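Putative oxidoreductase molybdopterin-binding subunit (Sulfolobus tokodaii, PDB 4ZOH) probably serves as the large, molybdopterin-binding subunit of a molybdenum hydroxylase of the xanthine dehydrogenase and aldehyde oxidase family, carrying a pterin cytosine dinucleotide cofactor. Local coordinates at residues Y41-I46 against H322-P327; V119-H122 against S127-Y130; K586-V591 against I676-T681; L602-A607 against I651-E656. All blocks are in the same frame, centred on the assembly; numbering follows the deposited sequence.

Contact 1 (Y41-I46 against H322-P327)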
loop_
_atom_site.group_PDB
_atom_site.type_symbol
_atom_site.label_atom_id
_atom_site.label_comp_id
_atom_site.label_asym_id
_atom_site.label_seq_id
_atom_site.Cartn_x
_atom_site.Cartn_y
_atom_site.Cartn_z
ATOM N N TYR A 41 17.667 -27.459 18.694
ATOM C CA TYR A 41 17.870 -28.917 18.836
ATOM C C TYR A 41 17.015 -29.734 17.897
ATOM O O TYR A 41 15.912 -29.301 17.526
ATOM C CB TYR A 41 17.565 -29.359 20.285
ATOM C CG TYR A 41 18.576 -28.838 21.291
ATOM C CD1 TYR A 41 19.904 -29.303 21.289
ATOM C CD2 TYR A 41 18.204 -27.894 22.289
ATOM C CE1 TYR A 41 20.820 -28.828 22.227
ATOM C CE2 TYR A 41 19.123 -27.417 23.229
ATOM C CZ TYR A 41 20.411 -27.903 23.203
ATOM O OH TYR A 41 21.344 -27.450 24.096
ATOM N N PRO A 42 17.524 -30.922 17.482
ATOM C CA PRO A 42 16.754 -31.795 16.595
ATOM C C PRO A 42 15.490 -32.376 17.198
ATOM O O PRO A 42 14.497 -32.659 16.466
ATOM C CB PRO A 42 17.753 -32.923 16.240
ATOM C CG PRO A 42 18.891 -32.767 17.212
ATOM C CD PRO A 42 18.941 -31.340 17.621
ATOM N N HIS A 43 15.519 -32.608 18.510
ATOM C CA HIS A 43 14.366 -33.227 19.226
ATOM C C HIS A 43 14.429 -32.882 20.706
ATOM O O HIS A 43 15.410 -33.178 21.391
ATOM C CB HIS A 43 14.304 -34.741 19.065
ATOM C CG HIS A 43 12.950 -35.337 19.352
ATOM N ND1 HIS A 43 12.731 -36.705 19.467
ATOM C CD2 HIS A 43 11.749 -34.750 19.559
ATOM C CE1 HIS A 43 11.444 -36.934 19.667
ATOM N NE2 HIS A 43 10.824 -35.759 19.730
ATOM N N ALA A 44 13.404 -32.173 21.177
ATOM C CA ALA A 44 13.402 -31.611 22.538
ATOM C C ALA A 44 12.004 -31.312 22.985
ATOM O O ALA A 44 11.103 -30.986 22.156
ATOM C CB ALA A 44 14.268 -30.372 22.680
ATOM N N ARG A 45 11.818 -31.449 24.302
ATOM C CA ARG A 45 10.653 -30.824 24.939
ATOM C C ARG A 45 10.983 -29.399 25.202
ATOM O O ARG A 45 12.141 -29.066 25.466
ATOM C CB ARG A 45 10.155 -31.577 26.190
ATOM C CG ARG A 45 9.288 -32.705 25.688
ATOM C CD ARG A 45 8.484 -33.354 26.785
ATOM N NE ARG A 45 7.902 -34.591 26.278
ATOM C CZ ARG A 45 8.496 -35.788 26.314
ATOM N NH1 ARG A 45 9.735 -35.966 26.838
ATOM N NH2 ARG A 45 7.823 -36.821 25.799
ATOM N N ILE A 46 9.969 -28.550 25.054
ATOM C CA ILE A 46 10.172 -27.104 25.198
ATOM C C ILE A 46 9.182 -26.399 26.140
ATOM O O ILE A 46 7.996 -26.736 26.155
ATOM C CB ILE A 46 10.134 -26.381 23.800
ATOM C CG1 ILE A 46 8.959 -26.883 22.953
ATOM C CG2 ILE A 46 11.501 -26.501 23.075
ATOM C CD1 ILE A 46 8.367 -25.807 22.032
ATOM N N HIS A 322 9.955 -40.342 8.255
ATOM C CA HIS A 322 10.370 -39.122 9.017
ATOM C C HIS A 322 11.747 -39.213 9.592
ATOM O O HIS A 322 12.195 -40.313 9.926
ATOM C CB HIS A 322 9.403 -38.872 10.195
ATOM C CG HIS A 322 8.002 -38.639 9.751
ATOM N ND1 HIS A 322 7.648 -37.529 9.011
ATOM C CD2 HIS A 322 6.888 -39.390 9.869
ATOM C CE1 HIS A 322 6.350 -37.583 8.740
ATOM N NE2 HIS A 322 5.858 -38.694 9.259
ATOM N N THR A 323 12.416 -38.074 9.739
ATOM C CA THR A 323 13.629 -38.001 10.514
ATOM C C THR A 323 13.555 -36.624 11.198
ATOM O O THR A 323 12.761 -35.785 10.791
ATOM C CB THR A 323 14.960 -38.139 9.626
ATOM O OG1 THR A 323 15.040 -37.065 8.658
ATOM C CG2 THR A 323 15.024 -39.474 8.877
ATOM N N ASN A 324 14.436 -36.357 12.159
ATOM C CA ASN A 324 14.475 -35.085 12.888
ATOM C C ASN A 324 15.138 -33.942 12.147
ATOM O O ASN A 324 16.076 -33.334 12.687
ATOM C CB ASN A 324 15.089 -35.256 14.287
ATOM C CG ASN A 324 14.195 -36.079 15.200
ATOM O OD1 ASN A 324 14.457 -37.261 15.414
ATOM N ND2 ASN A 324 13.083 -35.463 15.687
ATOM N N ILE A 325 14.639 -33.650 10.916
ATOM C CA ILE A 325 15.134 -32.502 10.136
ATOM C C ILE A 325 13.985 -31.796 9.498
ATOM O O ILE A 325 12.779 -32.303 9.424
ATOM C CB ILE A 325 16.194 -32.910 9.050
ATOM C CG1 ILE A 325 15.537 -33.802 7.984
ATOM C CG2 ILE A 325 17.410 -33.557 9.687
ATOM C CD1 ILE A 325 16.496 -34.225 6.882
ATOM N N THR A 326 14.334 -30.611 9.034
ATOM C CA THR A 326 13.407 -29.769 8.287
ATOM C C THR A 326 12.468 -30.624 7.416
ATOM O O THR A 326 12.938 -31.413 6.580
ATOM C CB THR A 326 14.226 -28.822 7.344
ATOM O OG1 THR A 326 15.254 -28.205 8.100
ATOM C CG2 THR A 326 13.323 -27.786 6.824
ATOM N N PRO A 327 11.142 -30.462 7.535
ATOM C CA PRO A 327 10.365 -31.278 6.611
ATOM C C PRO A 327 10.688 -31.060 5.090
ATOM O O PRO A 327 10.820 -29.920 4.649
ATOM C CB PRO A 327 8.921 -30.808 6.895
ATOM C CG PRO A 327 8.975 -30.261 8.288
ATOM C CD PRO A 327 10.273 -29.529 8.263
#
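An inverse gamma turn centred on Asn324, in the loop that leaves strand 313-321, meets Pro42 and His43 just ahead of strand 44-48 of the a/b hammerhead domain. The turn carries the Asn324 side chain out toward the hammerhead residues. With CG beside its own backbone N (chi1 -68°), the amide ends up against the backbone between Pro42 and His43. Asn324 ND2 lies 3.2 Å from Pro42 O, while Asn324 CB packs against Pro42 CB at 4.0 Å. The same ND2 sits over one face of the His43 imidazole, 3.7 Å from CG of that ring; the amide and ring planes are inclined by 28°, with the amide nitrogen alone placed over the ring.

Both polar groups are held from outside the pair. Asn324 OD1 accepts from the backbone N of Val108 and ND2 donates to Thr74 O and Val121 O; His43 bonds to Glu72 through NE2 and to Asp106 O through ND1. All three touching residues are buried, and the amide fastens several loop backbones at once. The arrangement is an inverse gamma turn whose buried asparagine joins the hammerhead domain to the molybdopterin-binding domain.

Contact 2 (V119-H122 against S127-Y130)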
loop_
_atom_site.group_PDB
_atom_site.type_symbol
_atom_site.label_atom_id
_atom_site.label_comp_id
_atom_site.label_asym_id
_atom_site.label_seq_id
_atom_site.Cartn_x
_atom_site.Cartn_y
_atom_site.Cartn_z
ATOM N N VAL A 119 13.759 -45.173 17.551
ATOM C CA VAL A 119 13.608 -43.826 18.134
ATOM C C VAL A 119 12.529 -43.054 17.358
ATOM O O VAL A 119 12.664 -42.883 16.122
ATOM C CB VAL A 119 14.932 -43.039 18.047
ATOM C CG1 VAL A 119 14.744 -41.600 18.515
ATOM C CG2 VAL A 119 16.070 -43.763 18.798
ATOM N N LYS A 120 11.486 -42.573 18.041
ATOM C CA LYS A 120 10.386 -41.907 17.332
ATOM C C LYS A 120 10.751 -40.457 17.046
ATOM O O LYS A 120 11.363 -39.773 17.884
ATOM C CB LYS A 120 9.090 -41.912 18.125
ATOM C CG LYS A 120 8.598 -43.267 18.537
ATOM C CD LYS A 120 7.759 -43.909 17.464
ATOM C CE LYS A 120 7.444 -45.330 17.891
ATOM N NZ LYS A 120 6.963 -46.046 16.683
ATOM N N VAL A 121 10.441 -39.973 15.849
ATOM C CA VAL A 121 10.791 -38.557 15.511
ATOM C C VAL A 121 9.965 -37.567 16.373
ATOM O O VAL A 121 10.458 -36.533 16.857
ATOM C CB VAL A 121 10.623 -38.267 14.002
ATOM C CG1 VAL A 121 10.836 -36.765 13.732
ATOM C CG2 VAL A 121 11.674 -39.083 13.240
ATOM N N HIS A 122 8.716 -37.893 16.544
ATOM C CA HIS A 122 7.890 -37.237 17.551
ATOM C C HIS A 122 7.313 -38.302 18.533
ATOM O O HIS A 122 6.823 -39.339 18.064
ATOM C CB HIS A 122 6.697 -36.507 16.898
ATOM C CG HIS A 122 5.949 -35.595 17.844
ATOM N ND1 HIS A 122 4.806 -35.986 18.509
ATOM C CD2 HIS A 122 6.178 -34.306 18.218
ATOM C CE1 HIS A 122 4.372 -34.985 19.258
ATOM N NE2 HIS A 122 5.174 -33.948 19.092
ATOM N N SER A 127 4.643 -44.680 14.320
ATOM C CA SER A 127 5.696 -45.105 13.378
ATOM C C SER A 127 6.328 -43.892 12.659
ATOM O O SER A 127 5.630 -43.002 12.169
ATOM C CB SER A 127 5.123 -45.971 12.279
ATOM O OG SER A 127 6.196 -46.493 11.513
ATOM N N ASN A 128 7.641 -43.907 12.564
ATOM C CA ASN A 128 8.380 -42.978 11.726
ATOM C C ASN A 128 8.044 -43.162 10.231
ATOM O O ASN A 128 8.207 -42.240 9.408
ATOM C CB ASN A 128 9.846 -43.170 11.983
ATOM C CG ASN A 128 10.249 -42.648 13.297
ATOM O OD1 ASN A 128 9.577 -41.793 13.858
ATOM N ND2 ASN A 128 11.419 -43.075 13.779
ATOM N N ILE A 129 7.531 -44.334 9.886
ATOM C CA ILE A 129 7.200 -44.626 8.507
ATOM C C ILE A 129 5.858 -44.020 8.159
ATOM O O ILE A 129 4.796 -44.522 8.559
ATOM C CB ILE A 129 7.098 -46.137 8.242
ATOM C CG1 ILE A 129 8.412 -46.895 8.594
ATOM C CG2 ILE A 129 6.503 -46.409 6.855
ATOM C CD1 ILE A 129 8.246 -48.431 8.462
ATOM N N TYR A 130 5.910 -42.994 7.324
ATOM C CA TYR A 130 4.724 -42.286 6.851
ATOM C C TYR A 130 4.018 -42.993 5.712
ATOM O O TYR A 130 2.795 -42.845 5.525
ATOM C CB TYR A 130 5.180 -40.869 6.458
ATOM C CG TYR A 130 4.097 -39.971 5.912
ATOM C CD1 TYR A 130 3.526 -38.971 6.740
ATOM C CD2 TYR A 130 3.624 -40.130 4.599
ATOM C CE1 TYR A 130 2.516 -38.167 6.247
ATOM C CE2 TYR A 130 2.589 -39.359 4.107
ATOM C CZ TYR A 130 2.066 -38.354 4.927
ATOM O OH TYR A 130 1.070 -37.521 4.427
#
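Asn128 reaches across to the backbone of Val119 and Val121 and uses both ends of its carboxamide there. Asn128 ND2 donates to Val119 O at 2.7 Å, with the acceptor close to the plane of the amide and the N-H pointing at it at 150°. Asn128 OD1 receives the backbone N-H of Val121 over 2.8 Å in a straighter bond of 164°, the donor tilted somewhat from the carbonyl plane. Because the two bonds flank Lys120, the side chain mimics a strand neighbour for this extended piece of loop and fixes the rotation of its own amide. A second donation from ND2, to Ala114 O, adds a third bond to the group. Val121 CG2 rests 3.5 Å from Asn128 OD1, giving the buried amide an apolar neighbour.

Asp117 serves the other polar atoms: its carboxylate takes Asn128 N and pairs with Ser127 OG. Ser127 OG also accepts from Ile129 N at 3.0 Å, which closes an ST turn at the start of strand 129-138. Lys120, bent at chi2 (-86°), brings its ammonium alongside the Ser127 backbone, with NZ 3.6 Å from Ser127 N; its bond to Ser126 O and its long ion pair with Asp117 are both weak. The whole is a short loop closed by an asparagine bridging two backbone groups, followed by an ST turn leading into strand 129-138, outermost within this chain in a five-stranded mixed sheet.

Contact 3 (K586-V591 against I676-T681)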
loop_
_atom_site.group_PDB
_atom_site.type_symbol
_atom_site.label_atom_id
_atom_site.label_comp_id
_atom_site.label_asym_id
_atom_site.label_seq_id
_atom_site.Cartn_x
_atom_site.Cartn_y
_atom_site.Cartn_z
ATOM N N LYS A 586 31.939 -28.344 -21.013
ATOM C CA LYS A 586 32.241 -27.645 -22.289
ATOM C C LYS A 586 31.072 -27.367 -23.125
ATOM O O LYS A 586 30.945 -26.263 -23.739
ATOM C CB LYS A 586 33.167 -28.517 -23.129
ATOM C CG LYS A 586 34.541 -28.673 -22.504
ATOM C CD LYS A 586 35.075 -27.357 -21.927
ATOM C CE LYS A 586 36.233 -27.615 -21.013
ATOM N NZ LYS A 586 35.975 -28.961 -20.427
ATOM N N LYS A 587 30.219 -28.385 -23.233
ATOM C CA LYS A 587 29.025 -28.296 -24.033
ATOM C C LYS A 587 27.931 -29.109 -23.441
ATOM O O LYS A 587 28.180 -30.148 -22.839
ATOM C CB LYS A 587 29.242 -28.848 -25.443
ATOM C CG LYS A 587 30.037 -27.941 -26.391
ATOM C CD LYS A 587 29.856 -28.286 -27.871
ATOM C CE LYS A 587 31.079 -27.997 -28.769
ATOM N NZ LYS A 587 32.286 -27.412 -28.099
ATOM N N TYR A 588 26.714 -28.654 -23.684
ATOM C CA TYR A 588 25.556 -29.353 -23.251
ATOM C C TYR A 588 24.592 -29.205 -24.387
ATOM O O TYR A 588 24.357 -28.096 -24.842
ATOM C CB TYR A 588 25.019 -28.700 -21.936
ATOM C CG TYR A 588 23.933 -29.535 -21.234
ATOM C CD1 TYR A 588 24.209 -30.315 -20.060
ATOM C CD2 TYR A 588 22.648 -29.547 -21.760
ATOM C CE1 TYR A 588 23.170 -31.074 -19.449
ATOM C CE2 TYR A 588 21.646 -30.301 -21.174
ATOM C CZ TYR A 588 21.901 -31.036 -20.020
ATOM O OH TYR A 588 20.801 -31.737 -19.581
ATOM N N VAL A 589 23.998 -30.321 -24.809
ATOM C CA VAL A 589 22.930 -30.283 -25.785
ATOM C C VAL A 589 21.632 -30.874 -25.203
ATOM O O VAL A 589 21.679 -31.934 -24.640
ATOM C CB VAL A 589 23.360 -31.077 -27.069
ATOM C CG1 VAL A 589 22.221 -31.179 -28.085
ATOM C CG2 VAL A 589 24.636 -30.447 -27.695
ATOM N N ALA A 590 20.494 -30.217 -25.423
ATOM C CA ALA A 590 19.193 -30.733 -24.975
ATOM C C ALA A 590 18.378 -30.895 -26.215
ATOM O O ALA A 590 18.228 -29.941 -27.033
ATOM C CB ALA A 590 18.478 -29.734 -24.037
ATOM N N VAL A 591 17.803 -32.086 -26.365
ATOM C CA VAL A 591 16.788 -32.226 -27.414
ATOM C C VAL A 591 15.493 -32.601 -26.744
ATOM O O VAL A 591 15.415 -33.696 -26.218
ATOM C CB VAL A 591 17.219 -33.272 -28.492
ATOM C CG1 VAL A 591 16.100 -33.398 -29.531
ATOM C CG2 VAL A 591 18.502 -32.808 -29.179
ATOM N N ILE A 676 15.295 -32.396 -14.526
ATOM C CA ILE A 676 15.198 -33.861 -14.520
ATOM C C ILE A 676 16.402 -34.460 -15.333
ATOM O O ILE A 676 17.161 -35.260 -14.810
ATOM C CB ILE A 676 13.886 -34.322 -15.117
ATOM C CG1 ILE A 676 12.699 -33.895 -14.232
ATOM C CG2 ILE A 676 13.893 -35.851 -15.492
ATOM C CD1 ILE A 676 11.374 -34.058 -14.948
ATOM N N ALA A 677 16.577 -34.010 -16.589
ATOM C CA ALA A 677 17.636 -34.528 -17.482
ATOM C C ALA A 677 19.050 -34.238 -17.102
ATOM O O ALA A 677 19.881 -35.091 -17.294
ATOM C CB ALA A 677 17.374 -34.148 -18.947
ATOM N N ALA A 678 19.359 -33.066 -16.541
ATOM C CA ALA A 678 20.771 -32.633 -16.466
ATOM C C ALA A 678 21.609 -33.396 -15.480
ATOM O O ALA A 678 22.826 -33.650 -15.731
ATOM C CB ALA A 678 20.910 -31.097 -16.252
ATOM N N THR A 679 20.986 -33.766 -14.338
ATOM C CA THR A 679 21.733 -34.453 -13.293
ATOM C C THR A 679 22.354 -35.759 -13.773
ATOM O O THR A 679 23.573 -35.923 -13.708
ATOM C CB THR A 679 20.850 -34.677 -12.024
ATOM O OG1 THR A 679 20.379 -33.400 -11.611
ATOM C CG2 THR A 679 21.660 -35.200 -10.859
ATOM N N PRO A 680 21.556 -36.713 -14.215
ATOM C CA PRO A 680 22.268 -37.930 -14.667
ATOM C C PRO A 680 23.107 -37.685 -15.992
ATOM O O PRO A 680 24.077 -38.407 -16.227
ATOM C CB PRO A 680 21.116 -38.859 -15.080
ATOM C CG PRO A 680 20.001 -37.969 -15.464
ATOM C CD PRO A 680 20.085 -36.817 -14.432
ATOM N N THR A 681 22.674 -36.751 -16.857
ATOM C CA THR A 681 23.525 -36.401 -18.043
ATOM C C THR A 681 24.929 -36.085 -17.607
ATOM O O THR A 681 25.910 -36.697 -18.092
ATOM C CB THR A 681 22.975 -35.233 -18.865
ATOM O OG1 THR A 681 21.693 -35.621 -19.342
ATOM C CG2 THR A 681 23.872 -35.000 -20.183
#
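Tyr588 projects from strand 583-593 with its phenol end against helix 673-688, where it meets Ala678 and Thr681. With CG opposite its backbone N (chi1 -169°), the ring extends to the helix and sets the hydroxyl on its surface. There Tyr588 OH lies 3.2 Å from Ala678 CA and 3.4 Å from Ala678 CB, and that methyl also touches Tyr588 CZ at 3.9 Å. One helical turn further on, Thr681 CG2 lies 4.1 Å from Tyr588 CE1; both methyl groups approach the ring obliquely.

The phenol oxygen finds its polar partner on the neighbouring strand, bonding to ND1 of His571, whose ring stands nearly perpendicular to that of Tyr588. Thr681 OG1 is directed back into its own helix and donates to Ala677 O at 2.8 Å from above the carbonyl plane. Ala677 O thus receives both OG1 and N of Thr681, next to the kink at Pro680, and Ser409 is a further partner of the threonine hydroxyl. Ile611 of helix 600-619 packs on Tyr588 and Ala678 together. The strand and helix segments run at 137° with axes 10.5 Å apart, a helix packed on a beta sheet through one long aromatic and small helix residues.

Contact 4 (L602-A607 against I651-E656). With MCN (pterin cytosine dinucleotide), chain D.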
loop_
_atom_site.group_PDB
_atom_site.type_symbol
_atom_site.label_atom_id
_atom_site.label_comp_id
_atom_site.label_asym_id
_atom_site.label_seq_id
_atom_site.Cartn_x
_atom_site.Cartn_y
_atom_site.Cartn_z
ATOM N N LEU A 602 11.107 -18.468 -24.286
ATOM C CA LEU A 602 10.717 -18.709 -22.856
ATOM C C LEU A 602 10.869 -20.179 -22.556
ATOM O O LEU A 602 11.419 -20.529 -21.513
ATOM C CB LEU A 602 9.246 -18.264 -22.677
ATOM C CG LEU A 602 9.228 -16.816 -22.157
ATOM C CD1 LEU A 602 10.075 -15.868 -23.009
ATOM C CD2 LEU A 602 7.770 -16.420 -22.134
ATOM N N ALA A 603 10.516 -21.038 -23.539
ATOM C CA ALA A 603 10.726 -22.476 -23.345
ATOM C C ALA A 603 12.186 -22.818 -23.171
ATOM O O ALA A 603 12.580 -23.492 -22.215
ATOM C CB ALA A 603 10.041 -23.292 -24.428
ATOM N N GLU A 604 13.032 -22.236 -23.987
ATOM C CA GLU A 604 14.505 -22.457 -23.881
ATOM C C GLU A 604 15.010 -21.854 -22.585
ATOM O O GLU A 604 15.917 -22.406 -21.886
ATOM C CB GLU A 604 15.225 -21.702 -25.054
ATOM C CG GLU A 604 16.748 -21.773 -24.893
ATOM C CD GLU A 604 17.518 -21.122 -26.087
ATOM O OE1 GLU A 604 16.840 -20.777 -27.071
ATOM O OE2 GLU A 604 18.775 -20.997 -26.069
ATOM N N GLY A 605 14.444 -20.691 -22.260
ATOM C CA GLY A 605 14.807 -20.047 -20.988
ATOM C C GLY A 605 14.532 -21.021 -19.797
ATOM O O GLY A 605 15.343 -21.187 -18.945
ATOM N N GLN A 606 13.401 -21.705 -19.820
ATOM C CA GLN A 606 13.067 -22.762 -18.780
ATOM C C GLN A 606 14.016 -23.960 -18.838
ATOM O O GLN A 606 14.501 -24.438 -17.803
ATOM C CB GLN A 606 11.622 -23.246 -19.003
ATOM C CG GLN A 606 10.616 -22.192 -18.593
ATOM C CD GLN A 606 10.874 -21.753 -17.151
ATOM O OE1 GLN A 606 11.183 -20.573 -16.880
ATOM N NE2 GLN A 606 10.833 -22.702 -16.228
ATOM N N ALA A 607 14.287 -24.452 -20.071
ATOM C CA ALA A 607 15.243 -25.556 -20.251
ATOM C C ALA A 607 16.577 -25.202 -19.637
ATOM O O ALA A 607 17.126 -25.959 -18.840
ATOM C CB ALA A 607 15.401 -25.953 -21.738
ATOM N N ILE A 651 25.028 -23.921 -23.973
ATOM C CA ILE A 651 23.965 -24.883 -23.881
ATOM C C ILE A 651 23.146 -24.659 -25.116
ATOM O O ILE A 651 22.590 -23.566 -25.305
ATOM C CB ILE A 651 23.049 -24.587 -22.648
ATOM C CG1 ILE A 651 23.821 -24.743 -21.337
ATOM C CG2 ILE A 651 21.826 -25.496 -22.659
ATOM C CD1 ILE A 651 23.016 -24.426 -20.083
ATOM N N ASP A 652 23.051 -25.673 -25.972
ATOM C CA ASP A 652 22.180 -25.570 -27.143
ATOM C C ASP A 652 20.898 -26.326 -26.863
ATOM O O ASP A 652 20.925 -27.507 -26.510
ATOM C CB ASP A 652 22.867 -26.202 -28.376
ATOM C CG ASP A 652 24.147 -25.456 -28.792
ATOM O OD1 ASP A 652 24.235 -24.249 -28.592
ATOM O OD2 ASP A 652 25.074 -26.109 -29.299
ATOM N N TRP A 653 19.783 -25.658 -27.083
ATOM C CA TRP A 653 18.510 -26.238 -26.885
ATOM C C TRP A 653 17.790 -26.409 -28.214
ATOM O O TRP A 653 17.654 -25.457 -28.985
ATOM C CB TRP A 653 17.688 -25.350 -25.917
ATOM C CG TRP A 653 16.293 -25.924 -25.687
ATOM C CD1 TRP A 653 15.968 -27.033 -24.905
ATOM C CD2 TRP A 653 15.061 -25.441 -26.223
ATOM N NE1 TRP A 653 14.612 -27.236 -24.922
ATOM C CE2 TRP A 653 14.027 -26.294 -25.728
ATOM C CE3 TRP A 653 14.714 -24.368 -27.074
ATOM C CZ2 TRP A 653 12.700 -26.098 -26.041
ATOM C CZ3 TRP A 653 13.412 -24.199 -27.409
ATOM C CH2 TRP A 653 12.391 -25.059 -26.899
ATOM N N TYR A 654 17.322 -27.627 -28.461
ATOM C CA TYR A 654 16.462 -27.931 -29.625
ATOM C C TYR A 654 15.110 -28.614 -29.260
ATOM O O TYR A 654 15.008 -29.386 -28.304
ATOM C CB TYR A 654 17.197 -28.829 -30.642
ATOM C CG TYR A 654 18.581 -28.344 -30.984
ATOM C CD1 TYR A 654 18.776 -27.381 -32.019
ATOM C CD2 TYR A 654 19.697 -28.853 -30.310
ATOM C CE1 TYR A 654 20.098 -26.962 -32.371
ATOM C CE2 TYR A 654 20.992 -28.437 -30.627
ATOM C CZ TYR A 654 21.184 -27.487 -31.669
ATOM O OH TYR A 654 22.454 -27.055 -31.949
ATOM N N TYR A 655 14.076 -28.336 -30.022
ATOM C CA TYR A 655 12.858 -29.069 -29.778
ATOM C C TYR A 655 12.365 -29.746 -31.041
ATOM O O TYR A 655 12.719 -29.296 -32.116
ATOM C CB TYR A 655 11.801 -28.173 -29.193
ATOM C CG TYR A 655 11.333 -27.044 -30.081
ATOM C CD1 TYR A 655 10.125 -27.138 -30.789
ATOM C CD2 TYR A 655 12.084 -25.846 -30.177
ATOM C CE1 TYR A 655 9.682 -26.070 -31.573
ATOM C CE2 TYR A 655 11.669 -24.784 -30.960
ATOM C CZ TYR A 655 10.489 -24.898 -31.663
ATOM O OH TYR A 655 10.095 -23.813 -32.414
ATOM N N GLU A 656 11.594 -30.829 -30.879
ATOM C CA GLU A 656 10.879 -31.486 -31.995
ATOM C C GLU A 656 9.458 -31.650 -31.553
ATOM O O GLU A 656 9.229 -31.968 -30.385
ATOM C CB GLU A 656 11.471 -32.864 -32.317
ATOM C CG GLU A 656 12.988 -32.875 -32.551
ATOM C CD GLU A 656 13.415 -32.368 -33.955
ATOM O OE1 GLU A 656 12.628 -32.487 -34.927
ATOM O OE2 GLU A 656 14.561 -31.862 -34.087
HETATM N N1 MCN D . 6.474 -23.119 -22.618
HETATM C C2 MCN D . 6.145 -23.044 -23.962
HETATM N N3 MCN D . 5.740 -24.150 -24.661
HETATM C C4 MCN D . 5.676 -25.366 -23.990
HETATM C C5 MCN D . 6.007 -25.457 -22.639
HETATM C C6 MCN D . 6.388 -24.317 -21.931
HETATM O O2 MCN D . 6.186 -21.989 -24.602
HETATM N N4 MCN D . 5.285 -26.418 -24.676
HETATM C "C1'" MCN D . 6.871 -21.878 -21.950
HETATM C C2D MCN D . 5.642 -21.222 -21.318
HETATM O "O2'" MCN D . 5.037 -20.279 -22.150
HETATM C "C3'" MCN D . 6.236 -20.470 -20.157
HETATM C C4D MCN D . 7.136 -21.514 -19.640
HETATM O O4D MCN D . 7.723 -22.143 -20.860
HETATM O "O3'" MCN D . 6.963 -19.353 -20.534
HETATM C "C5'" MCN D . 6.031 -22.272 -18.929
HETATM O "O5'" MCN D . 6.417 -23.470 -18.570
HETATM P PA MCN D . 5.387 -24.615 -18.054
HETATM O O1A MCN D . 3.967 -24.456 -18.289
HETATM O O2A MCN D . 6.144 -25.798 -18.589
HETATM O O3A MCN D . 5.835 -24.506 -16.431
HETATM P PB MCN D . 5.142 -23.443 -15.434
HETATM O O1B MCN D . 3.903 -24.107 -14.855
HETATM O O2B MCN D . 4.932 -22.097 -15.974
HETATM O O3B MCN D . 6.266 -23.339 -14.401
HETATM C C10 MCN D . 6.378 -24.203 -13.236
HETATM C "C9'" MCN D . 7.776 -24.758 -13.119
HETATM C "C8'" MCN D . 8.022 -25.400 -11.858
HETATM S "S8'" MCN D . 6.962 -26.687 -11.303
HETATM C "C7'" MCN D . 9.130 -25.138 -11.109
HETATM S "S7'" MCN D . 9.531 -26.025 -9.615
HETATM C "C6'" MCN D . 10.152 -24.205 -11.542
HETATM C C7 MCN D . 10.028 -23.939 -13.079
HETATM O "O9'" MCN D . 8.666 -23.668 -13.338
HETATM N "N5'" MCN D . 10.179 -22.972 -10.757
HETATM C C4A MCN D . 10.604 -21.732 -11.275
HETATM N "N8'" MCN D . 10.844 -22.747 -13.463
HETATM C C4B MCN D . 10.966 -21.658 -12.651
HETATM N "N1'" MCN D . 11.423 -20.532 -13.204
HETATM C "C2'" MCN D . 11.500 -19.431 -12.460
HETATM N "N2'" MCN D . 11.935 -18.332 -13.040
HETATM N "N3'" MCN D . 11.162 -19.410 -11.067
HETATM C "C4'" MCN D . 10.717 -20.595 -10.438
HETATM O "O4'" MCN D . 10.430 -20.591 -9.205
HETATM O O HOH W 1 20.540 -22.802 -26.886
#
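Trp653 lies flat against helix 600-619, one face of its indole covered by Ala603, Glu604 and Ala607. This is the tight part of the contact. Ala607 CB comes to 3.4 Å from Trp653 CD1 at the pyrrole end, and Ala603 CB meets Trp653 CH2 at 3.8 Å. Glu604 CB is 3.4 Å from Trp653 CE3, while its CA stands over the ring face, toward the rim. The indole leaves its strand with CG opposite the backbone N (chi1 179°), and its NE1 is held by Asp592. Ala590 of the adjoining strand also packs on the tryptophan.

The looser side begins where Glu604 stretches past the indole, its chain extended through chi1 and chi2, with the carboxylate 28° from the ring plane. Here a water takes over: it donates to Glu604 OE2 at 2.7 Å and to Ile651 O, and accepts from Trp653 N. It thereby joins the glutamate to the strand backbone at a partly exposed margin, where a polar side chain of another protein chain also bonds to Ile651 O.

Gln606, bent at chi2 (-54°), leads away from the strand and donates from NE2 to N8' of the pterin cytosine dinucleotide over 2.8 Å. Leu602 CB touches O3' of the same cofactor at 3.3 Å. The helix therefore stands between a sheet and the cofactor, packing on an edge strand and lining the molybdopterin cytosine dinucleotide pocket.

In the fold
The four contacts form two pairs, with centres 11 Å apart within each pair and about 37 to 43 Å between pairs. Contact 2 is nested in the chain loop closed by contact 1; they touch where His322 N meets Asn128 O and Asn324 ND2 meets Val121 O. Contact 1 joins the hammerhead and molybdopterin-binding domains, and contact 2 closes a short loop beside it. Both precede contacts 3 and 4 in sequence. Contact 4 is in turn nested within contact 3; their strands 583-593 and 651-655 are neighbours in one mixed sheet, on which helices 600-619 and 673-688 pack. Contact 4 lines the cofactor pocket, with the Ala678 side chain of contact 3 about 13 Å from the cofactor.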